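Local coordinates for water-soluble chlorophyll protein (Brassicaceae, PDB 5HPZ) that binds chlorophyll as a water-soluble tetramer and is probably related to plant Kunitz-type protease inhibitors through its beta-trefoil fold, at residues H133-I147 against L157-F171. Sequence-based numbering, arbitrary orientation.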
ATOM      1  N   HIS A 133     -35.125  -1.973 -16.571  1.00 71.19           N
ATOM      2  CA  HIS A 133     -34.517  -1.593 -15.288  1.00 75.59           C
ATOM      3  C   HIS A 133     -33.068  -1.141 -15.474  1.00 67.21           C
ATOM      4  O   HIS A 133     -32.238  -1.369 -14.572  1.00 61.29           O
ATOM      5  CB  HIS A 133     -34.538  -2.756 -14.279  1.00 83.62           C
ATOM      6  CG  HIS A 133     -35.839  -3.492 -14.204  1.00 89.44           C
ATOM      7  ND1 HIS A 133     -36.985  -2.939 -13.667  1.00 92.41           N
ATOM      8  CD2 HIS A 133     -36.165  -4.757 -14.570  1.00 87.24           C
ATOM      9  CE1 HIS A 133     -37.964  -3.826 -13.724  1.00 92.93           C
ATOM     10  NE2 HIS A 133     -37.493  -4.937 -14.263  1.00 93.40           N
ATOM     11  N   THR A 134     -32.786  -0.536 -16.643  1.00 54.81           N
ATOM     12  CA  THR A 134     -31.480   0.015 -16.990  1.00 48.51           C
ATOM     13  C   THR A 134     -31.451   1.549 -17.033  1.00 43.98           C
ATOM     14  O   THR A 134     -32.293   2.167 -17.644  1.00 44.49           O
ATOM     15  CB  THR A 134     -31.042  -0.483 -18.356  1.00 49.98           C
ATOM     16  OG1 THR A 134     -31.123  -1.904 -18.339  1.00 55.82           O
ATOM     17  CG2 THR A 134     -29.622  -0.060 -18.678  1.00 41.33           C
ATOM     18  N   TYR A 135     -30.447   2.154 -16.398  1.00 34.77           N
ATOM     19  CA  TYR A 135     -30.403   3.603 -16.327  1.00 33.72           C
ATOM     20  C   TYR A 135     -29.022   4.125 -16.622  1.00 33.52           C
ATOM     21  O   TYR A 135     -28.040   3.354 -16.777  1.00 35.61           O
ATOM     22  CB  TYR A 135     -30.866   4.065 -14.956  1.00 34.75           C
ATOM     23  CG  TYR A 135     -32.291   3.663 -14.632  1.00 34.76           C
ATOM     24  CD1 TYR A 135     -32.565   2.449 -14.014  1.00 37.51           C
ATOM     25  CD2 TYR A 135     -33.352   4.462 -14.980  1.00 36.00           C
ATOM     26  CE1 TYR A 135     -33.866   2.070 -13.716  1.00 37.48           C
ATOM     27  CE2 TYR A 135     -34.672   4.096 -14.696  1.00 36.17           C
ATOM     28  CZ  TYR A 135     -34.914   2.899 -14.075  1.00 37.40           C
ATOM     29  OH  TYR A 135     -36.195   2.527 -13.767  1.00 39.91           O
ATOM     30  N   LYS A 136     -28.946   5.436 -16.743  1.00 31.91           N
ATOM     31  CA  LYS A 136     -27.671   6.116 -16.776  1.00 33.04           C
ATOM     32  C   LYS A 136     -27.772   7.241 -15.791  1.00 29.02           C
ATOM     33  O   LYS A 136     -28.882   7.561 -15.343  1.00 30.10           O
ATOM     34  CB  LYS A 136     -27.329   6.655 -18.159  1.00 35.10           C
ATOM     35  CG  LYS A 136     -28.308   7.691 -18.638  1.00 40.00           C
ATOM     36  CD  LYS A 136     -27.969   8.222 -20.023  1.00 42.84           C
ATOM     37  CE  LYS A 136     -29.135   9.059 -20.495  1.00 48.33           C
ATOM     38  NZ  LYS A 136     -28.839   9.744 -21.770  1.00 52.36           N
ATOM     39  N   LEU A 137     -26.605   7.758 -15.410  1.00 26.42           N
ATOM     40  CA  LEU A 137     -26.470   8.906 -14.501  1.00 27.94           C
ATOM     41  C   LEU A 137     -25.851  10.055 -15.214  1.00 28.84           C
ATOM     42  O   LEU A 137     -24.912   9.858 -15.985  1.00 31.66           O
ATOM     43  CB  LEU A 137     -25.581   8.534 -13.360  1.00 28.41           C
ATOM     44  CG  LEU A 137     -25.932   7.250 -12.609  1.00 33.02           C
ATOM     45  CD1 LEU A 137     -24.752   6.929 -11.712  1.00 32.49           C
ATOM     46  CD2 LEU A 137     -27.197   7.489 -11.820  1.00 33.09           C
ATOM     47  N   THR A 138     -26.395  11.247 -15.008  1.00 32.37           N
ATOM     48  CA  THR A 138     -25.826  12.445 -15.587  1.00 33.24           C
ATOM     49  C   THR A 138     -25.486  13.463 -14.509  1.00 31.45           C
ATOM     50  O   THR A 138     -25.897  13.341 -13.344  1.00 36.73           O
ATOM     51  CB  THR A 138     -26.761  13.163 -16.618  1.00 36.69           C
ATOM     52  OG1 THR A 138     -27.879  13.712 -15.932  1.00 36.59           O
ATOM     53  CG2 THR A 138     -27.266  12.272 -17.734  1.00 37.61           C
ATOM     54  N   THR A 139     -24.686  14.432 -14.923  1.00 33.69           N
ATOM     55  CA  THR A 139     -24.223  15.577 -14.131  1.00 37.52           C
ATOM     56  C   THR A 139     -24.143  16.764 -15.067  1.00 41.93           C
ATOM     57  O   THR A 139     -24.113  16.607 -16.306  1.00 41.00           O
ATOM     58  CB  THR A 139     -22.761  15.437 -13.618  1.00 37.21           C
ATOM     59  OG1 THR A 139     -21.840  15.485 -14.728  1.00 35.13           O
ATOM     60  CG2 THR A 139     -22.579  14.129 -12.888  1.00 37.12           C
ATOM     61  N   SER A 140     -23.984  17.950 -14.500  1.00 39.18           N
ATOM     62  CA  SER A 140     -23.837  19.111 -15.353  1.00 37.81           C
ATOM     63  C   SER A 140     -22.484  19.102 -16.069  1.00 40.92           C
ATOM     64  O   SER A 140     -22.261  19.875 -17.000  1.00 41.43           O
ATOM     65  CB  SER A 140     -23.988  20.356 -14.526  1.00 41.25           C
ATOM     66  OG  SER A 140     -22.973  20.439 -13.534  1.00 38.96           O
ATOM     67  N   SER A 141     -21.550  18.237 -15.676  1.00 40.95           N
ATOM     68  CA  SER A 141     -20.315  18.129 -16.498  1.00 41.26           C
ATOM     69  C   SER A 141     -20.372  17.020 -17.564  1.00 41.12           C
ATOM     70  O   SER A 141     -19.385  16.757 -18.214  1.00 39.15           O
ATOM     71  CB  SER A 141     -19.065  17.948 -15.623  1.00 42.21           C
ATOM     72  OG  SER A 141     -19.206  18.634 -14.388  1.00 43.38           O
ATOM     73  N   GLY A 142     -21.501  16.362 -17.742  1.00 39.49           N
ATOM     74  CA  GLY A 142     -21.529  15.246 -18.675  1.00 38.06           C
ATOM     75  C   GLY A 142     -22.151  14.035 -18.042  1.00 37.50           C
ATOM     76  O   GLY A 142     -22.459  14.010 -16.860  1.00 40.26           O
ATOM     77  N   THR A 143     -22.288  12.997 -18.837  1.00 32.65           N
ATOM     78  CA  THR A 143     -22.843  11.764 -18.423  1.00 31.11           C
ATOM     79  C   THR A 143     -21.774  10.983 -17.717  1.00 28.85           C
ATOM     80  O   THR A 143     -20.580  11.099 -18.041  1.00 30.26           O
ATOM     81  CB  THR A 143     -23.300  11.005 -19.663  1.00 36.01           C
ATOM     82  OG1 THR A 143     -24.268  11.818 -20.292  1.00 34.14           O
ATOM     83  CG2 THR A 143     -23.924   9.666 -19.316  1.00 36.08           C
ATOM     84  N   VAL A 144     -22.176  10.188 -16.736  1.00 27.53           N
ATOM     85  CA  VAL A 144     -21.199   9.375 -16.085  1.00 24.84           C
ATOM     86  C   VAL A 144     -20.787   8.245 -17.078  1.00 25.72           C
ATOM     87  O   VAL A 144     -21.635   7.454 -17.547  1.00 27.91           O
ATOM     88  CB  VAL A 144     -21.753   8.816 -14.761  1.00 27.15           C
ATOM     89  CG1 VAL A 144     -20.822   7.770 -14.195  1.00 23.84           C
ATOM     90  CG2 VAL A 144     -21.970   9.969 -13.783  1.00 29.19           C
ATOM     91  N   GLY A 145     -19.515   8.176 -17.410  1.00 26.89           N
ATOM     92  CA  GLY A 145     -18.996   7.004 -18.141  1.00 28.78           C
ATOM     93  C   GLY A 145     -17.816   6.368 -17.436  1.00 28.97           C
ATOM     94  O   GLY A 145     -17.539   6.687 -16.280  1.00 28.98           O
ATOM     95  N   THR A 146     -17.084   5.513 -18.146  1.00 25.72           N
ATOM     96  CA  THR A 146     -15.825   4.989 -17.613  1.00 28.86           C
ATOM     97  C   THR A 146     -14.690   5.044 -18.621  1.00 31.15           C
ATOM     98  O   THR A 146     -14.932   5.170 -19.852  1.00 27.87           O
ATOM     99  CB  THR A 146     -16.007   3.530 -17.110  1.00 30.42           C
ATOM    100  OG1 THR A 146     -16.277   2.673 -18.212  1.00 28.80           O
ATOM    101  CG2 THR A 146     -17.188   3.412 -16.124  1.00 31.57           C
ATOM    102  N   ILE A 147     -13.478   5.022 -18.067  1.00 28.81           N
ATOM    103  CA  ILE A 147     -12.283   4.644 -18.756  1.00 30.20           C
ATOM    104  C   ILE A 147     -11.609   3.547 -17.947  1.00 32.54           C
ATOM    105  O   ILE A 147     -11.915   3.414 -16.755  1.00 29.51           O
ATOM    106  CB  ILE A 147     -11.254   5.781 -18.834  1.00 30.39           C
ATOM    107  CG1 ILE A 147     -11.022   6.383 -17.457  1.00 33.13           C
ATOM    108  CG2 ILE A 147     -11.686   6.786 -19.907  1.00 35.18           C
ATOM    109  CD1 ILE A 147      -9.999   7.474 -17.444  1.00 39.03           C
ATOM    110  N   LEU A 157     -14.923   5.664 -12.923  1.00 26.09           N
ATOM    111  CA  LEU A 157     -15.959   6.591 -13.301  1.00 25.15           C
ATOM    112  C   LEU A 157     -15.399   7.911 -13.582  1.00 23.50           C
ATOM    113  O   LEU A 157     -14.644   8.445 -12.780  1.00 29.19           O
ATOM    114  CB  LEU A 157     -17.042   6.756 -12.240  1.00 25.82           C
ATOM    115  CG  LEU A 157     -18.191   5.772 -12.320  1.00 25.99           C
ATOM    116  CD1 LEU A 157     -17.717   4.317 -12.126  1.00 29.72           C
ATOM    117  CD2 LEU A 157     -19.239   6.138 -11.311  1.00 25.91           C
ATOM    118  N   ILE A 158     -15.835   8.471 -14.718  1.00 26.37           N
ATOM    119  CA  ILE A 158     -15.614   9.864 -15.091  1.00 26.20           C
ATOM    120  C   ILE A 158     -16.890  10.518 -15.616  1.00 28.01           C
ATOM    121  O   ILE A 158     -17.888   9.862 -15.861  1.00 32.31           O
ATOM    122  CB  ILE A 158     -14.580   9.958 -16.197  1.00 31.69           C
ATOM    123  CG1 ILE A 158     -15.107   9.212 -17.425  1.00 33.42           C
ATOM    124  CG2 ILE A 158     -13.230   9.458 -15.682  1.00 32.14           C
ATOM    125  CD1 ILE A 158     -14.047   8.890 -18.436  1.00 39.25           C
ATOM    126  N   ALA A 159     -16.890  11.837 -15.741  1.00 29.95           N
ATOM    127  CA  ALA A 159     -17.929  12.544 -16.468  1.00 31.75           C
ATOM    128  C   ALA A 159     -17.463  12.863 -17.893  1.00 34.22           C
ATOM    129  O   ALA A 159     -16.383  13.385 -18.113  1.00 32.63           O
ATOM    130  CB  ALA A 159     -18.371  13.834 -15.756  1.00 30.42           C
ATOM    131  N   THR A 160     -18.323  12.568 -18.859  1.00 32.99           N
ATOM    132  CA  THR A 160     -17.933  12.644 -20.250  1.00 35.89           C
ATOM    133  C   THR A 160     -19.158  12.970 -21.086  1.00 36.51           C
ATOM    134  O   THR A 160     -20.284  12.624 -20.721  1.00 41.62           O
ATOM    135  CB  THR A 160     -17.372  11.287 -20.710  1.00 38.16           C
ATOM    136  OG1 THR A 160     -16.890  11.388 -22.041  1.00 39.87           O
ATOM    137  CG2 THR A 160     -18.419  10.202 -20.688  1.00 36.97           C
ATOM    138  N   ASN A 161     -18.951  13.639 -22.212  1.00 37.12           N
ATOM    139  CA  ASN A 161     -20.009  13.749 -23.199  1.00 37.41           C
ATOM    140  C   ASN A 161     -19.767  12.860 -24.413  1.00 36.03           C
ATOM    141  O   ASN A 161     -20.437  13.030 -25.416  1.00 38.81           O
ATOM    142  CB  ASN A 161     -20.183  15.213 -23.604  1.00 39.07           C
ATOM    143  CG  ASN A 161     -20.690  16.056 -22.459  1.00 40.56           C
ATOM    144  OD1 ASN A 161     -21.781  15.822 -21.938  1.00 43.03           O
ATOM    145  ND2 ASN A 161     -19.913  17.026 -22.059  1.00 42.10           N
ATOM    146  N   ASP A 162     -18.823  11.932 -24.327  1.00 30.53           N
ATOM    147  CA  ASP A 162     -18.682  10.883 -25.330  1.00 32.93           C
ATOM    148  C   ASP A 162     -19.694   9.761 -25.099  1.00 36.53           C
ATOM    149  O   ASP A 162     -19.572   8.970 -24.122  1.00 34.93           O
ATOM    150  CB  ASP A 162     -17.279  10.355 -25.274  1.00 33.80           C
ATOM    151  CG  ASP A 162     -17.002   9.301 -26.292  1.00 32.17           C
ATOM    152  OD1 ASP A 162     -17.939   8.696 -26.870  1.00 32.33           O
ATOM    153  OD2 ASP A 162     -15.795   9.065 -26.458  1.00 36.90           O
ATOM    154  N   ASP A 163     -20.682   9.698 -25.990  1.00 34.39           N
ATOM    155  CA  ASP A 163     -21.794   8.760 -25.876  1.00 36.68           C
ATOM    156  C   ASP A 163     -21.308   7.289 -25.828  1.00 39.36           C
ATOM    157  O   ASP A 163     -21.973   6.437 -25.240  1.00 39.91           O
ATOM    158  CB  ASP A 163     -22.795   8.911 -27.067  1.00 37.11           C
ATOM    159  CG  ASP A 163     -23.653  10.197 -27.010  1.00 42.81           C
ATOM    160  OD1 ASP A 163     -23.691  10.901 -25.979  1.00 46.58           O
ATOM    161  OD2 ASP A 163     -24.348  10.509 -28.011  1.00 46.19           O
ATOM    162  N   ALA A 164     -20.187   6.972 -26.469  1.00 35.21           N
ATOM    163  CA  ALA A 164     -19.711   5.589 -26.473  1.00 35.13           C
ATOM    164  C   ALA A 164     -19.160   5.171 -25.058  1.00 33.95           C
ATOM    165  O   ALA A 164     -18.916   3.990 -24.787  1.00 31.69           O
ATOM    166  CB  ALA A 164     -18.643   5.421 -27.525  1.00 36.58           C
ATOM    167  N   LYS A 165     -18.967   6.142 -24.162  1.00 32.00           N
ATOM    168  CA  LYS A 165     -18.426   5.836 -22.867  1.00 31.56           C
ATOM    169  C   LYS A 165     -19.449   5.729 -21.750  1.00 33.12           C
ATOM    170  O   LYS A 165     -19.078   5.424 -20.608  1.00 30.32           O
ATOM    171  CB  LYS A 165     -17.374   6.830 -22.483  1.00 31.57           C
ATOM    172  CG  LYS A 165     -16.117   6.693 -23.302  1.00 32.14           C
ATOM    173  CD  LYS A 165     -15.121   7.641 -22.715  1.00 34.61           C
ATOM    174  CE  LYS A 165     -13.925   7.705 -23.622  1.00 34.94           C
ATOM    175  NZ  LYS A 165     -13.344   9.049 -23.553  1.00 38.83           N
ATOM    176  N   THR A 166     -20.720   5.935 -22.062  1.00 34.77           N
ATOM    177  CA  THR A 166     -21.768   5.910 -21.028  1.00 32.88           C
ATOM    178  C   THR A 166     -21.770   4.606 -20.232  1.00 30.48           C
ATOM    179  O   THR A 166     -21.573   3.528 -20.784  1.00 27.61           O
ATOM    180  CB  THR A 166     -23.108   6.138 -21.683  1.00 32.14           C
ATOM    181  OG1 THR A 166     -23.070   7.461 -22.227  1.00 32.26           O
ATOM    182  CG2 THR A 166     -24.270   6.041 -20.664  1.00 32.35           C
ATOM    183  N   LEU A 167     -21.935   4.742 -18.926  1.00 31.50           N
ATOM    184  CA  LEU A 167     -22.056   3.604 -18.021  1.00 28.41           C
ATOM    185  C   LEU A 167     -23.513   3.312 -17.783  1.00 30.98           C
ATOM    186  O   LEU A 167     -24.214   4.143 -17.205  1.00 30.72           O
ATOM    187  CB  LEU A 167     -21.359   3.909 -16.692  1.00 26.93           C
ATOM    188  CG  LEU A 167     -21.486   2.739 -15.685  1.00 29.06           C
ATOM    189  CD1 LEU A 167     -20.776   1.482 -16.186  1.00 29.80           C
ATOM    190  CD2 LEU A 167     -20.871   3.244 -14.379  1.00 33.35           C
ATOM    191  N   PHE A 168     -23.958   2.130 -18.204  1.00 27.60           N
ATOM    192  CA  PHE A 168     -25.320   1.697 -17.985  1.00 31.43           C
ATOM    193  C   PHE A 168     -25.407   0.847 -16.721  1.00 25.62           C
ATOM    194  O   PHE A 168     -24.613  -0.094 -16.545  1.00 31.01           O
ATOM    195  CB  PHE A 168     -25.848   0.977 -19.242  1.00 32.53           C
ATOM    196  CG  PHE A 168     -25.866   1.869 -20.454  1.00 35.80           C
ATOM    197  CD1 PHE A 168     -26.786   2.899 -20.553  1.00 36.06           C
ATOM    198  CD2 PHE A 168     -24.930   1.709 -21.477  1.00 38.41           C
ATOM    199  CE1 PHE A 168     -26.793   3.738 -21.655  1.00 41.87           C
ATOM    200  CE2 PHE A 168     -24.928   2.565 -22.569  1.00 38.70           C
ATOM    201  CZ  PHE A 168     -25.865   3.566 -22.667  1.00 38.37           C
ATOM    202  N   VAL A 169     -26.373   1.175 -15.867  1.00 26.10           N
ATOM    203  CA  VAL A 169     -26.490   0.543 -14.548  1.00 28.98           C
ATOM    204  C   VAL A 169     -27.876   0.091 -14.204  1.00 29.66           C
ATOM    205  O   VAL A 169     -28.844   0.560 -14.739  1.00 30.61           O
ATOM    206  CB  VAL A 169     -26.053   1.533 -13.395  1.00 29.48           C
ATOM    207  CG1 VAL A 169     -24.642   2.011 -13.656  1.00 30.15           C
ATOM    208  CG2 VAL A 169     -26.992   2.761 -13.306  1.00 29.73           C
ATOM    209  N   LYS A 170     -27.928  -0.753 -13.201  1.00 33.22           N
ATOM    210  CA  LYS A 170     -29.169  -1.049 -12.550  1.00 38.53           C
ATOM    211  C   LYS A 170     -28.933  -0.921 -11.024  1.00 37.70           C
ATOM    212  O   LYS A 170     -27.759  -0.888 -10.552  1.00 31.36           O
ATOM    213  CB  LYS A 170     -29.656  -2.410 -12.996  1.00 40.00           C
ATOM    214  CG  LYS A 170     -28.698  -3.540 -12.681  1.00 52.53           C
ATOM    215  CD  LYS A 170     -29.191  -4.844 -13.304  1.00 57.18           C
ATOM    216  CE  LYS A 170     -28.934  -6.038 -12.382  1.00 57.99           C
ATOM    217  NZ  LYS A 170     -27.577  -6.100 -11.766  1.00 50.82           N
ATOM    218  N   PHE A 171     -30.034  -0.783 -10.285  1.00 32.26           N
ATOM    219  CA  PHE A 171     -30.006  -0.514  -8.861  1.00 33.78           C
ATOM    220  C   PHE A 171     -30.526  -1.726  -8.143  1.00 39.53           C
ATOM    221  O   PHE A 171     -31.646  -2.209  -8.405  1.00 42.33           O
ATOM    222  CB  PHE A 171     -30.873   0.684  -8.563  1.00 34.92           C
ATOM    223  CG  PHE A 171     -30.463   1.922  -9.315  1.00 32.17           C
ATOM    224  CD1 PHE A 171     -29.264   2.565  -9.048  1.00 35.45           C
ATOM    225  CD2 PHE A 171     -31.267   2.443 -10.315  1.00 34.97           C
ATOM    226  CE1 PHE A 171     -28.885   3.696  -9.766  1.00 33.49           C
ATOM    227  CE2 PHE A 171     -30.906   3.587 -11.027  1.00 32.80           C
ATOM    228  CZ  PHE A 171     -29.703   4.199 -10.762  1.00 36.20           C
TER
HETATM  229  O   HOH W   1     -24.147   6.655 -16.446  1.00 30.55           O
HETATM  230  O   HOH W   2     -18.603   2.786 -19.311  1.00 41.51           O
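V144 and A159 face each other as a non-hydrogen-bonded pair where strands 142-147 and 157-160 run antiparallel at 149°, and Y135 pairs separately with V169. T143 with T160 and G145 with I158 form the hydrogen-bonded pairs of the hairpin; I158 N reaches G145 O at 2.9 Å, from above the carbonyl plane. Y135 and V169 exchange two backbone bonds. Residues 165-167 run beside G145: K165 O accepts from T146 N, and L167 N meets V144 O on a lone pair. A CB on G145 would clash with K165 O.

On one face of the hairpin, V144 CG1 lies 3.7 Å from L157 CD2. I158 and I147 cross at about a right angle on the other side. The methyl CD1 of I158 presses on I147 CG2 at 3.5 Å, a tight carbon contact. CG1 of I158 is set between the backbone N and carbonyl carbon (chi1 61°), which brings it against G145 O. Replacing I158 by alanine removes CG1 and CD1 and is likely to leave I147 CG2 without its partner and a gap beside G145 O. Further along, Y135 CD1 meets F171 CE2 at 3.6 Å, the ring planes inclined at 33°. T166 CG2 sits over one face of the F168 ring, near its rim.

One water accepts from L137 N and lies 2.9 Å from V144 O and 2.6 Å from L167 O. A second water joins T146 OG1 to K165 O. K165 NZ forms a salt bridge with E108, and T160 OG1 is hydrogen-bonded to the same carboxylate. Backbone bonds and the two waters thus join this beta-trefoil hairpin and the preceding strand 135-139 to residues 165-171, while V144 with L157 and I147 with I158 pack on the two faces of the hairpin.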